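PDB 7NED: urocanate hydratase from Paenibacillus sp. Soil724D2, which is a thiourocanate hydratase of bacterial ergothioneine catabolism, a lyase that binds NAD+ and probably adds water to its substrate as urocanases do. Local coordinates for residues Q133-G138 with G169-L174; I142-A147 with T177-A182; G519-A524 with D533-K538. All blocks are in the same frame, centred on the assembly; numbering follows the deposited sequence.

Contact 1: Q133-G138 with G169-L174. With URO ((2E)-3-(1H-imidazol-4-yl)acrylic acid), chain B.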
ATOM      1  N   GLN A 133     -18.224   7.437 -20.321  1.00 15.17           N
ATOM      2  CA  GLN A 133     -17.357   6.956 -21.384  1.00 18.85           C
ATOM      3  C   GLN A 133     -16.172   6.173 -20.825  1.00 19.68           C
ATOM      4  O   GLN A 133     -15.631   5.277 -21.488  1.00 18.35           O
ATOM      5  CB  GLN A 133     -16.858   8.132 -22.222  1.00 17.99           C
ATOM      6  CG  GLN A 133     -16.063   7.621 -23.407  1.00 13.78           C
ATOM      7  CD  GLN A 133     -15.475   8.689 -24.270  1.00 12.93           C
ATOM      8  OE1 GLN A 133     -14.963   8.380 -25.340  1.00 15.22           O
ATOM      9  NE2 GLN A 133     -15.531   9.951 -23.822  1.00 14.50           N
ATOM     10  N   GLY A 134     -15.759   6.474 -19.595  1.00 16.60           N
ATOM     11  CA  GLY A 134     -14.557   5.829 -19.088  1.00 17.64           C
ATOM     12  C   GLY A 134     -14.639   4.319 -19.135  1.00 18.58           C
ATOM     13  O   GLY A 134     -13.627   3.644 -19.375  1.00 17.82           O
ATOM     14  N   VAL A 135     -15.843   3.763 -18.949  1.00 17.53           N
ATOM     15  CA  VAL A 135     -16.009   2.322 -18.888  1.00 17.69           C
ATOM     16  C   VAL A 135     -16.631   1.756 -20.162  1.00 19.90           C
ATOM     17  O   VAL A 135     -16.755   0.532 -20.292  1.00 20.33           O
ATOM     18  CB  VAL A 135     -16.850   1.921 -17.649  1.00 19.12           C
ATOM     19  CG1 VAL A 135     -18.339   2.244 -17.863  1.00 21.25           C
ATOM     20  CG2 VAL A 135     -16.660   0.454 -17.281  1.00 28.07           C
ATOM     21  N   ILE A 136     -17.024   2.595 -21.116  1.00 16.57           N
ATOM     22  CA  ILE A 136     -17.868   2.045 -22.180  1.00 17.76           C
ATOM     23  C   ILE A 136     -17.075   1.107 -23.098  1.00 19.58           C
ATOM     24  O   ILE A 136     -17.600   0.078 -23.528  1.00 15.57           O
ATOM     25  CB  ILE A 136     -18.597   3.155 -22.961  1.00 19.08           C
ATOM     26  CG1 ILE A 136     -19.606   2.522 -23.918  1.00 17.49           C
ATOM     27  CG2 ILE A 136     -17.645   4.029 -23.731  1.00 17.93           C
ATOM     28  CD1 ILE A 136     -20.339   3.557 -24.721  1.00 19.26           C
ATOM     29  N   GLN A 137     -15.796   1.389 -23.374  1.00 16.51           N
ATOM     30  CA  GLN A 137     -15.084   0.477 -24.277  1.00 18.18           C
ATOM     31  C   GLN A 137     -14.822  -0.864 -23.616  1.00 15.63           C
ATOM     32  O   GLN A 137     -14.859  -1.901 -24.283  1.00 16.32           O
ATOM     33  CB  GLN A 137     -13.742   1.041 -24.763  1.00 16.57           C
ATOM     34  CG  GLN A 137     -13.157   0.050 -25.800  1.00 16.36           C
ATOM     35  CD  GLN A 137     -11.884   0.523 -26.521  1.00 19.17           C
ATOM     36  OE1 GLN A 137     -11.348   1.586 -26.251  1.00 18.51           O
ATOM     37  NE2 GLN A 137     -11.394  -0.307 -27.439  1.00 16.06           N
ATOM     38  N   GLY A 138     -14.511  -0.862 -22.321  1.00 14.88           N
ATOM     39  CA  GLY A 138     -14.357  -2.121 -21.593  1.00 15.66           C
ATOM     40  C   GLY A 138     -15.596  -2.989 -21.709  1.00 16.98           C
ATOM     41  O   GLY A 138     -15.522  -4.169 -22.026  1.00 16.87           O
ATOM     42  N   GLY A 169     -22.764   2.056 -14.838  1.00 18.68           N
ATOM     43  CA  GLY A 169     -23.821   1.250 -15.458  1.00 15.77           C
ATOM     44  C   GLY A 169     -24.497   1.924 -16.635  1.00 20.80           C
ATOM     45  O   GLY A 169     -24.946   1.253 -17.579  1.00 15.84           O
ATOM     46  N   GLY A 170     -24.573   3.247 -16.616  1.00 16.31           N
ATOM     47  CA  GLY A 170     -25.185   3.963 -17.715  1.00 19.75           C
ATOM     48  C   GLY A 170     -24.504   3.744 -19.057  1.00 19.39           C
ATOM     49  O   GLY A 170     -25.105   4.033 -20.098  1.00 18.79           O
ATOM     50  N   ALA A 171     -23.256   3.241 -19.065  1.00 15.90           N
ATOM     51  CA  ALA A 171     -22.587   2.941 -20.327  1.00 18.00           C
ATOM     52  C   ALA A 171     -23.114   1.669 -20.980  1.00 15.91           C
ATOM     53  O   ALA A 171     -22.858   1.433 -22.169  1.00 16.39           O
ATOM     54  CB  ALA A 171     -21.081   2.789 -20.111  1.00 15.63           C
ATOM     55  N   GLN A 172     -23.793   0.824 -20.225  1.00 16.45           N
ATOM     56  CA  GLN A 172     -24.118  -0.498 -20.745  1.00 14.13           C
ATOM     57  C   GLN A 172     -25.061  -0.437 -21.944  1.00 17.21           C
ATOM     58  O   GLN A 172     -24.840  -1.190 -22.905  1.00 16.57           O
ATOM     59  CB  GLN A 172     -24.722  -1.348 -19.619  1.00 13.79           C
ATOM     60  CG  GLN A 172     -23.790  -1.681 -18.489  1.00 16.54           C
ATOM     61  CD  GLN A 172     -24.525  -2.408 -17.397  1.00 18.67           C
ATOM     62  OE1 GLN A 172     -24.367  -3.620 -17.220  1.00 16.82           O
ATOM     63  NE2 GLN A 172     -25.420  -1.687 -16.713  1.00 17.59           N
ATOM     64  N   PRO A 173     -26.108   0.381 -21.954  1.00 15.78           N
ATOM     65  CA  PRO A 173     -27.001   0.357 -23.126  1.00 18.63           C
ATOM     66  C   PRO A 173     -26.283   0.733 -24.404  1.00 18.11           C
ATOM     67  O   PRO A 173     -26.550   0.142 -25.460  1.00 18.06           O
ATOM     68  CB  PRO A 173     -28.114   1.367 -22.760  1.00 17.68           C
ATOM     69  CG  PRO A 173     -27.573   2.145 -21.607  1.00 18.27           C
ATOM     70  CD  PRO A 173     -26.627   1.241 -20.880  1.00 16.29           C
ATOM     71  N   LEU A 174     -25.368   1.706 -24.343  1.00 17.67           N
ATOM     72  CA  LEU A 174     -24.643   2.079 -25.546  1.00 17.53           C
ATOM     73  C   LEU A 174     -23.609   1.024 -25.926  1.00 17.06           C
ATOM     74  O   LEU A 174     -23.436   0.718 -27.107  1.00 17.65           O
ATOM     75  CB  LEU A 174     -23.992   3.431 -25.364  1.00 18.72           C
ATOM     76  CG  LEU A 174     -23.495   4.114 -26.612  1.00 23.87           C
ATOM     77  CD1 LEU A 174     -24.584   4.190 -27.759  1.00 21.50           C
ATOM     78  CD2 LEU A 174     -23.049   5.507 -26.205  1.00 24.12           C
TER
HETATM   79  OAA URO B 701     -13.624   4.461 -15.551  0.69 21.59           O
HETATM   80  CAI URO B 701     -13.679   4.988 -14.361  0.69 14.42           C
HETATM   81  OAB URO B 701     -13.522   6.126 -14.158  0.69 14.11           O
HETATM   82  CAC URO B 701     -13.914   4.119 -13.196  0.69 25.17           C
HETATM   83  CAD URO B 701     -14.070   2.832 -13.366  0.69 26.90           C
HETATM   84  CAJ URO B 701     -14.289   2.158 -12.141  0.69 25.48           C
HETATM   85  CAF URO B 701     -14.774   0.898 -11.952  0.69 28.08           C
HETATM   86  NAH URO B 701     -15.018   0.664 -10.625  0.69 29.29           N
HETATM   87  CAE URO B 701     -14.673   1.777 -10.019  0.69 24.87           C
HETATM   88  NAG URO B 701     -14.229   2.710 -10.890  0.69 26.80           N

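Contact 2: I142-A147 with T177-A182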
ATOM      1  N   ILE A 142     -16.098  -6.544 -23.492  1.00 18.17           N
ATOM      2  CA  ILE A 142     -16.694  -7.731 -22.865  1.00 15.08           C
ATOM      3  C   ILE A 142     -17.749  -8.337 -23.779  1.00 18.86           C
ATOM      4  O   ILE A 142     -17.761  -9.552 -24.023  1.00 17.48           O
ATOM      5  CB  ILE A 142     -17.298  -7.395 -21.488  1.00 16.27           C
ATOM      6  CG1 ILE A 142     -16.219  -7.000 -20.487  1.00 14.67           C
ATOM      7  CG2 ILE A 142     -18.125  -8.591 -20.972  1.00 19.20           C
ATOM      8  CD1 ILE A 142     -16.777  -6.317 -19.226  1.00 16.97           C
ATOM      9  N   PHE A 143     -18.696  -7.503 -24.238  1.00 17.09           N
ATOM     10  CA  PHE A 143     -19.753  -8.011 -25.110  1.00 17.72           C
ATOM     11  C   PHE A 143     -19.168  -8.622 -26.383  1.00 18.42           C
ATOM     12  O   PHE A 143     -19.606  -9.699 -26.819  1.00 19.86           O
ATOM     13  CB  PHE A 143     -20.741  -6.895 -25.447  1.00 17.27           C
ATOM     14  CG  PHE A 143     -21.580  -6.440 -24.272  1.00 18.23           C
ATOM     15  CD1 PHE A 143     -21.755  -7.250 -23.164  1.00 15.82           C
ATOM     16  CD2 PHE A 143     -22.202  -5.208 -24.287  1.00 18.74           C
ATOM     17  CE1 PHE A 143     -22.534  -6.822 -22.073  1.00 18.03           C
ATOM     18  CE2 PHE A 143     -22.981  -4.777 -23.194  1.00 18.36           C
ATOM     19  CZ  PHE A 143     -23.136  -5.592 -22.090  1.00 12.91           C
ATOM     20  N   GLN A 144     -18.135  -7.989 -26.965  1.00 18.07           N
ATOM     21  CA  GLN A 144     -17.551  -8.533 -28.196  1.00 20.92           C
ATOM     22  C   GLN A 144     -16.805  -9.839 -27.946  1.00 23.82           C
ATOM     23  O   GLN A 144     -16.841 -10.744 -28.793  1.00 20.48           O
ATOM     24  CB  GLN A 144     -16.628  -7.525 -28.881  1.00 21.90           C
ATOM     25  CG  GLN A 144     -17.387  -6.331 -29.512  1.00 20.57           C
ATOM     26  CD  GLN A 144     -18.353  -6.725 -30.639  1.00 29.73           C
ATOM     27  OE1 GLN A 144     -19.341  -7.436 -30.416  1.00 29.15           O
ATOM     28  NE2 GLN A 144     -18.092  -6.231 -31.841  1.00 30.72           N
ATOM     29  N   SER A 145     -16.105  -9.947 -26.809  1.00 20.14           N
ATOM     30  CA  SER A 145     -15.457 -11.202 -26.442  1.00 21.31           C
ATOM     31  C   SER A 145     -16.480 -12.327 -26.302  1.00 22.80           C
ATOM     32  O   SER A 145     -16.286 -13.436 -26.815  1.00 23.56           O
ATOM     33  CB  SER A 145     -14.658 -11.003 -25.146  1.00 20.10           C
ATOM     34  OG  SER A 145     -14.111 -12.242 -24.728  1.00 23.51           O
ATOM     35  N   ILE A 146     -17.589 -12.049 -25.625  1.00 18.45           N
ATOM     36  CA  ILE A 146     -18.671 -13.024 -25.529  1.00 21.67           C
ATOM     37  C   ILE A 146     -19.176 -13.403 -26.918  1.00 21.84           C
ATOM     38  O   ILE A 146     -19.422 -14.583 -27.201  1.00 25.22           O
ATOM     39  CB  ILE A 146     -19.801 -12.460 -24.646  1.00 20.41           C
ATOM     40  CG1 ILE A 146     -19.331 -12.348 -23.187  1.00 18.08           C
ATOM     41  CG2 ILE A 146     -21.089 -13.287 -24.792  1.00 21.21           C
ATOM     42  CD1 ILE A 146     -20.363 -11.635 -22.274  1.00 18.74           C
ATOM     43  N   ALA A 147     -19.350 -12.414 -27.799  1.00 22.41           N
ATOM     44  CA  ALA A 147     -19.809 -12.698 -29.155  1.00 21.88           C
ATOM     45  C   ALA A 147     -18.864 -13.658 -29.854  1.00 26.18           C
ATOM     46  O   ALA A 147     -19.297 -14.629 -30.487  1.00 30.12           O
ATOM     47  CB  ALA A 147     -19.921 -11.406 -29.962  1.00 20.85           C
ATOM     48  N   THR A 177     -25.799  -1.592 -27.693  1.00 15.66           N
ATOM     49  CA  THR A 177     -26.244  -1.341 -29.073  1.00 18.98           C
ATOM     50  C   THR A 177     -25.078  -1.142 -30.040  1.00 20.43           C
ATOM     51  O   THR A 177     -25.186  -1.502 -31.226  1.00 17.00           O
ATOM     52  CB  THR A 177     -27.199  -0.154 -29.140  1.00 19.77           C
ATOM     53  OG1 THR A 177     -26.561   1.030 -28.662  1.00 17.94           O
ATOM     54  CG2 THR A 177     -28.485  -0.444 -28.352  1.00 19.31           C
ATOM     55  N   LEU A 178     -23.949  -0.592 -29.578  1.00 18.85           N
ATOM     56  CA  LEU A 178     -22.773  -0.552 -30.442  1.00 18.01           C
ATOM     57  C   LEU A 178     -22.359  -1.945 -30.896  1.00 20.98           C
ATOM     58  O   LEU A 178     -21.815  -2.104 -32.000  1.00 18.51           O
ATOM     59  CB  LEU A 178     -21.597   0.132 -29.709  1.00 18.28           C
ATOM     60  CG  LEU A 178     -21.762   1.653 -29.587  1.00 20.51           C
ATOM     61  CD1 LEU A 178     -20.741   2.208 -28.662  1.00 18.55           C
ATOM     62  CD2 LEU A 178     -21.670   2.374 -30.941  1.00 21.61           C
ATOM     63  N   ALA A 179     -22.570  -2.959 -30.054  1.00 15.40           N
ATOM     64  CA  ALA A 179     -22.274  -4.334 -30.409  1.00 16.88           C
ATOM     65  C   ALA A 179     -23.412  -5.018 -31.149  1.00 18.33           C
ATOM     66  O   ALA A 179     -23.321  -6.221 -31.415  1.00 20.92           O
ATOM     67  CB  ALA A 179     -21.947  -5.144 -29.148  1.00 17.93           C
ATOM     68  N   GLY A 180     -24.482  -4.300 -31.453  1.00 18.35           N
ATOM     69  CA  GLY A 180     -25.570  -4.837 -32.240  1.00 22.39           C
ATOM     70  C   GLY A 180     -26.651  -5.538 -31.453  1.00 23.83           C
ATOM     71  O   GLY A 180     -27.571  -6.075 -32.069  1.00 19.09           O
ATOM     72  N   ALA A 181     -26.565  -5.544 -30.113  1.00 16.64           N
ATOM     73  CA  ALA A 181     -27.393  -6.364 -29.239  1.00 19.73           C
ATOM     74  C   ALA A 181     -28.714  -5.677 -28.944  1.00 18.36           C
ATOM     75  O   ALA A 181     -28.877  -4.474 -29.139  1.00 16.47           O
ATOM     76  CB  ALA A 181     -26.676  -6.648 -27.898  1.00 15.70           C
ATOM     77  N   ALA A 182     -29.666  -6.466 -28.474  1.00 17.90           N
ATOM     78  CA  ALA A 182     -30.897  -5.928 -27.895  1.00 19.67           C
ATOM     79  C   ALA A 182     -30.705  -6.002 -26.384  1.00 17.48           C
ATOM     80  O   ALA A 182     -30.630  -7.095 -25.819  1.00 16.80           O
ATOM     81  CB  ALA A 182     -32.112  -6.739 -28.337  1.00 20.26           C
TER
HETATM   82  O   HOH W   1     -21.502  -7.962 -32.028  1.00 22.98           O

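Contact 3: G519-A524 with D533-K538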
ATOM      1  N   GLY A 519       2.981  -3.619 -16.010  1.00 15.33           N
ATOM      2  CA  GLY A 519       1.786  -4.402 -16.275  1.00 14.29           C
ATOM      3  C   GLY A 519       2.071  -5.694 -17.019  1.00 17.72           C
ATOM      4  O   GLY A 519       1.604  -6.768 -16.621  1.00 13.63           O
ATOM      5  N   VAL A 520       2.845  -5.611 -18.109  1.00 13.04           N
ATOM      6  CA  VAL A 520       3.210  -6.840 -18.826  1.00 17.38           C
ATOM      7  C   VAL A 520       3.976  -7.781 -17.908  1.00 14.43           C
ATOM      8  O   VAL A 520       3.723  -8.986 -17.877  1.00 15.39           O
ATOM      9  CB  VAL A 520       4.038  -6.534 -20.081  1.00 20.34           C
ATOM     10  CG1 VAL A 520       4.413  -7.869 -20.761  1.00 17.70           C
ATOM     11  CG2 VAL A 520       3.226  -5.642 -21.017  1.00 16.62           C
ATOM     12  N   LEU A 521       4.943  -7.249 -17.167  1.00 14.02           N
ATOM     13  CA  LEU A 521       5.750  -8.151 -16.348  1.00 16.03           C
ATOM     14  C   LEU A 521       4.933  -8.783 -15.241  1.00 15.23           C
ATOM     15  O   LEU A 521       5.232  -9.911 -14.831  1.00 15.60           O
ATOM     16  CB  LEU A 521       6.965  -7.440 -15.749  1.00 12.80           C
ATOM     17  CG  LEU A 521       8.043  -6.957 -16.708  1.00 15.66           C
ATOM     18  CD1 LEU A 521       9.328  -6.656 -15.972  1.00 15.78           C
ATOM     19  CD2 LEU A 521       8.301  -8.067 -17.748  1.00 17.51           C
ATOM     20  N   ARG A 522       3.902  -8.090 -14.731  1.00 13.60           N
ATOM     21  CA  ARG A 522       3.086  -8.703 -13.682  1.00 13.06           C
ATOM     22  C   ARG A 522       2.403  -9.969 -14.191  1.00 16.03           C
ATOM     23  O   ARG A 522       2.329 -10.973 -13.473  1.00 16.96           O
ATOM     24  CB  ARG A 522       2.046  -7.697 -13.163  1.00 15.22           C
ATOM     25  CG  ARG A 522       1.310  -8.154 -11.941  1.00 16.50           C
ATOM     26  CD  ARG A 522      -0.008  -8.881 -12.297  1.00 15.63           C
ATOM     27  NE  ARG A 522      -0.578  -9.406 -11.075  1.00 17.16           N
ATOM     28  CZ  ARG A 522      -0.215 -10.558 -10.528  1.00 16.82           C
ATOM     29  NH1 ARG A 522       0.711 -11.317 -11.117  1.00 14.87           N
ATOM     30  NH2 ARG A 522      -0.772 -10.955  -9.384  1.00 16.60           N
ATOM     31  N   TYR A 523       1.857  -9.927 -15.413  1.00 15.28           N
ATOM     32  CA  TYR A 523       1.238 -11.109 -15.996  1.00 14.71           C
ATOM     33  C   TYR A 523       2.293 -12.090 -16.493  1.00 15.57           C
ATOM     34  O   TYR A 523       2.092 -13.303 -16.400  1.00 16.45           O
ATOM     35  CB  TYR A 523       0.240 -10.704 -17.116  1.00 16.96           C
ATOM     36  CG  TYR A 523      -0.997 -10.184 -16.444  1.00 16.60           C
ATOM     37  CD1 TYR A 523      -2.013 -11.052 -16.085  1.00 18.93           C
ATOM     38  CD2 TYR A 523      -1.066  -8.856 -15.996  1.00 18.29           C
ATOM     39  CE1 TYR A 523      -3.113 -10.613 -15.355  1.00 20.18           C
ATOM     40  CE2 TYR A 523      -2.167  -8.407 -15.259  1.00 18.73           C
ATOM     41  CZ  TYR A 523      -3.176  -9.294 -14.937  1.00 19.98           C
ATOM     42  OH  TYR A 523      -4.286  -8.885 -14.226  1.00 19.30           O
ATOM     43  N   ALA A 524       3.429 -11.599 -16.980  1.00 17.02           N
ATOM     44  CA  ALA A 524       4.508 -12.522 -17.335  1.00 17.79           C
ATOM     45  C   ALA A 524       4.952 -13.328 -16.124  1.00 19.07           C
ATOM     46  O   ALA A 524       5.112 -14.552 -16.203  1.00 16.67           O
ATOM     47  CB  ALA A 524       5.690 -11.755 -17.926  1.00 16.98           C
ATOM     48  N   ASP A 533       5.209 -13.354 -24.695  1.00 17.70           N
ATOM     49  CA  ASP A 533       5.310 -12.886 -26.065  1.00 19.74           C
ATOM     50  C   ASP A 533       5.489 -11.376 -26.127  1.00 18.96           C
ATOM     51  O   ASP A 533       6.323 -10.863 -26.885  1.00 19.46           O
ATOM     52  CB  ASP A 533       4.061 -13.312 -26.834  1.00 21.23           C
ATOM     53  CG  ASP A 533       4.164 -13.004 -28.303  1.00 24.87           C
ATOM     54  OD1 ASP A 533       3.414 -12.121 -28.777  1.00 23.72           O
ATOM     55  OD2 ASP A 533       4.996 -13.655 -28.964  1.00 27.80           O
ATOM     56  N   GLU A 534       4.693 -10.641 -25.351  1.00 18.78           N
ATOM     57  CA  GLU A 534       4.819  -9.190 -25.359  1.00 19.45           C
ATOM     58  C   GLU A 534       6.199  -8.755 -24.915  1.00 24.19           C
ATOM     59  O   GLU A 534       6.763  -7.820 -25.495  1.00 21.02           O
ATOM     60  CB  GLU A 534       3.755  -8.548 -24.469  1.00 20.24           C
ATOM     61  CG  GLU A 534       3.626  -7.025 -24.634  1.00 19.83           C
ATOM     62  CD  GLU A 534       3.029  -6.572 -26.004  1.00 26.11           C
ATOM     63  OE1 GLU A 534       3.030  -5.335 -26.254  1.00 25.03           O
ATOM     64  OE2 GLU A 534       2.567  -7.429 -26.820  1.00 24.65           O
ATOM     65  N   VAL A 535       6.766  -9.405 -23.874  1.00 17.91           N
ATOM     66  CA  VAL A 535       8.119  -9.061 -23.455  1.00 21.11           C
ATOM     67  C   VAL A 535       9.085  -9.161 -24.633  1.00 22.17           C
ATOM     68  O   VAL A 535       9.902  -8.262 -24.880  1.00 22.95           O
ATOM     69  CB  VAL A 535       8.572  -9.967 -22.294  1.00 22.43           C
ATOM     70  CG1 VAL A 535      10.099  -9.899 -22.151  1.00 22.29           C
ATOM     71  CG2 VAL A 535       7.831  -9.569 -21.007  1.00 15.57           C
ATOM     72  N   ARG A 536       9.047 -10.280 -25.346  1.00 21.46           N
ATOM     73  CA  ARG A 536       9.979 -10.420 -26.458  1.00 24.68           C
ATOM     74  C   ARG A 536       9.684  -9.390 -27.547  1.00 26.32           C
ATOM     75  O   ARG A 536      10.603  -8.771 -28.102  1.00 24.41           O
ATOM     76  CB  ARG A 536       9.919 -11.842 -27.013  1.00 26.36           C
ATOM     77  CG  ARG A 536      10.414 -11.889 -28.463  1.00 36.02           C
ATOM     78  CD  ARG A 536       9.992 -13.151 -29.169  1.00 31.40           C
ATOM     79  NE  ARG A 536       8.609 -13.170 -29.683  1.00 36.02           N
ATOM     80  CZ  ARG A 536       8.210 -12.650 -30.850  1.00 38.63           C
ATOM     81  NH1 ARG A 536       9.073 -12.014 -31.652  1.00 41.70           N
ATOM     82  NH2 ARG A 536       6.946 -12.774 -31.225  1.00 33.73           N
ATOM     83  N   LEU A 537       8.402  -9.170 -27.854  1.00 20.10           N
ATOM     84  CA  LEU A 537       8.071  -8.221 -28.918  1.00 25.01           C
ATOM     85  C   LEU A 537       8.582  -6.820 -28.616  1.00 25.89           C
ATOM     86  O   LEU A 537       8.960  -6.094 -29.535  1.00 23.72           O
ATOM     87  CB  LEU A 537       6.551  -8.171 -29.148  1.00 21.24           C
ATOM     88  CG  LEU A 537       5.971  -9.330 -29.954  1.00 26.45           C
ATOM     89  CD1 LEU A 537       4.460  -9.270 -29.946  1.00 22.34           C
ATOM     90  CD2 LEU A 537       6.513  -9.302 -31.397  1.00 24.01           C
ATOM     91  N   LYS A 538       8.558  -6.398 -27.343  1.00 18.88           N
ATOM     92  CA  LYS A 538       8.788  -4.996 -26.980  1.00 20.18           C
ATOM     93  C   LYS A 538      10.071  -4.799 -26.182  1.00 23.60           C
ATOM     94  O   LYS A 538      10.319  -3.690 -25.698  1.00 21.48           O
ATOM     95  CB  LYS A 538       7.606  -4.445 -26.187  1.00 19.37           C
ATOM     96  CG  LYS A 538       6.246  -4.670 -26.841  1.00 25.97           C
ATOM     97  CD  LYS A 538       6.049  -3.734 -28.042  1.00 23.15           C
ATOM     98  CE  LYS A 538       4.787  -4.075 -28.825  1.00 22.92           C
ATOM     99  NZ  LYS A 538       3.599  -3.471 -28.217  1.00 23.99           N
TER

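Contact 1: Q133-G138 with G169-L174
Ala171, which Val135 and Ile136 meet across the contact, is followed by the flat carboxamide of Gln172, and Gly169 O lies close to the plane of that amide, 8° out of it and 3.1 Å from Gln172 NE2. The backbone N of Gln172 reaches Gly169 O from the other face of the carbonyl, so two donors pin the turn; Gln172 NE2 also bonds to Ala163 O, and OE1 to Thr162 OG1. The contact itself is aliphatic. The Ala171 methyl packs against two neighbouring residues of helix 133-150, with CB 3.6 Å from Val135 CG1 and 3.8 Å from Ile136 CB. With its CG1 anti to the backbone N (chi1 -172°), Ile136 extends past Ala171 until CD1 packs 3.7 Å from Leu174 CD2; Trp383 and Ile400 also touch Ile136. On the same segment, Gly134 C lies 3.7 Å from carboxylate oxygen OAA of the urocanate, and a beta carbon here would collide with that oxygen. Gly169 N bonds to NAD O2N, a phosphate oxygen. The arrangement is that of a Rossmann-like dinucleotide site: a glycine-rich loop between strand 159-163 and helix 172-178 holds the cofactor, and segment 133-138, which carries Gly134 of the urocanate pocket, packs against it.

Contact 2: I142-A147 with T177-A182
Ala179 presents its methyl group to two consecutive residues of helix 133-150, Phe143 and Gln144, which reach it in different ways. Phe143 offers its root: CB is 4.3 Å from Ala179 CB, a loose apolar contact. Its ring is carried on a CG that stands beside the backbone N (chi1 -69°), and it is CB, not the ring, that comes nearest to the alanine; the Phe143 side chain also touches Leu155. The Gln144 side chain does not leave the helix toward Ala179 and reaches it by folding back. Its CG lies beside the backbone N and anti to the carbonyl carbon, and a bend at chi2 (-63°) swings the amide round so that OE1 stops 3.7 Å from Ala179 CB. That folded shape also sets OE1 up as an acceptor: a water gives one proton to Gln144 OE1 at 2.7 Å and the other to Ala179 O at 2.6 Å, bridging side chain and backbone. Ala179 O belongs to the place where helix 172-178 closes in a Schellman motif. Gly180 supplies the positive phi (89°), at which a beta carbon would press on the preceding carbonyl oxygen, and its N bonds back to Thr177 O at 2.9 Å. The chain thereby turns from the helix of a Rossmann-like beta-alpha-beta crossover into strand 182-187, where Ala182 makes backbone bonds to Ile160 of the neighbouring strand 159-163 and to Lys158 just before it.

Contact 3: G519-A524 with D533-K538
Val535 packs its CG2 methyl among three side chains of helix 502-525, and this is the tight part of the contact. Leu521 CD2 comes to 3.6 Å from Val535 CG2, the two side chains crossing at about a right angle, and Val520 CG1 lies 3.8 Å from the same methyl; the Ala524 methyl is looser at 4.3 Å. Placing CG2 beside the backbone N, opposite the carbonyl carbon, is what directs that branch of Val535 to these partners. Val520 also touches Glu534, whose aliphatic stem runs across it, CB 3.8 Å from Val520 CG1. A bend at chi2 (69°) then leads the Glu534 carboxylate away from the apolar layer; there OE1 forms a salt bridge with Lys538 NZ at 2.8 Å and OE2 one with Arg346. Replacing Glu534 by an alanine is likely to leave Lys538 without this carboxylate, cost Arg346 one of its two acidic partners and thin the packing over Val520. Toward solvent the contact gives way to charge: exposed Arg536 bonds through NH2 to Asp533 OD2 at 3.1 Å, and neither touches the other segment. The two helices form a helical hairpin, the segment axes 9.8 Å apart at closest and their directions 140° apart. Arg522 makes a cation-pi contact with Trp460 of helix 459-469, while Leu521 also meets Trp542 of its own chain and, across the interface, Gly80 of the second subunit.

Contacts 1 and 2 are successive meetings of the same two helices, 133-150 and 172-178, with centres 12 Å apart. Their segments alternate along the chain, and they touch where Ile136 packs on Leu178 and where the Phe143 ring nears the Gln172 backbone. Both lie within the Rossmann-like domain, contact 1 at the cofactor and substrate end, contact 2 farther along at the turn into strand 182-187 of the parallel sheet. Contact 3 follows much later in the chain, in the C-terminal domain, centred 28 Å from each of the others and touching neither. The helix pair thus runs from the ligand site toward the Rossmann-like sheet, while the hairpin lies apart, beside the second subunit.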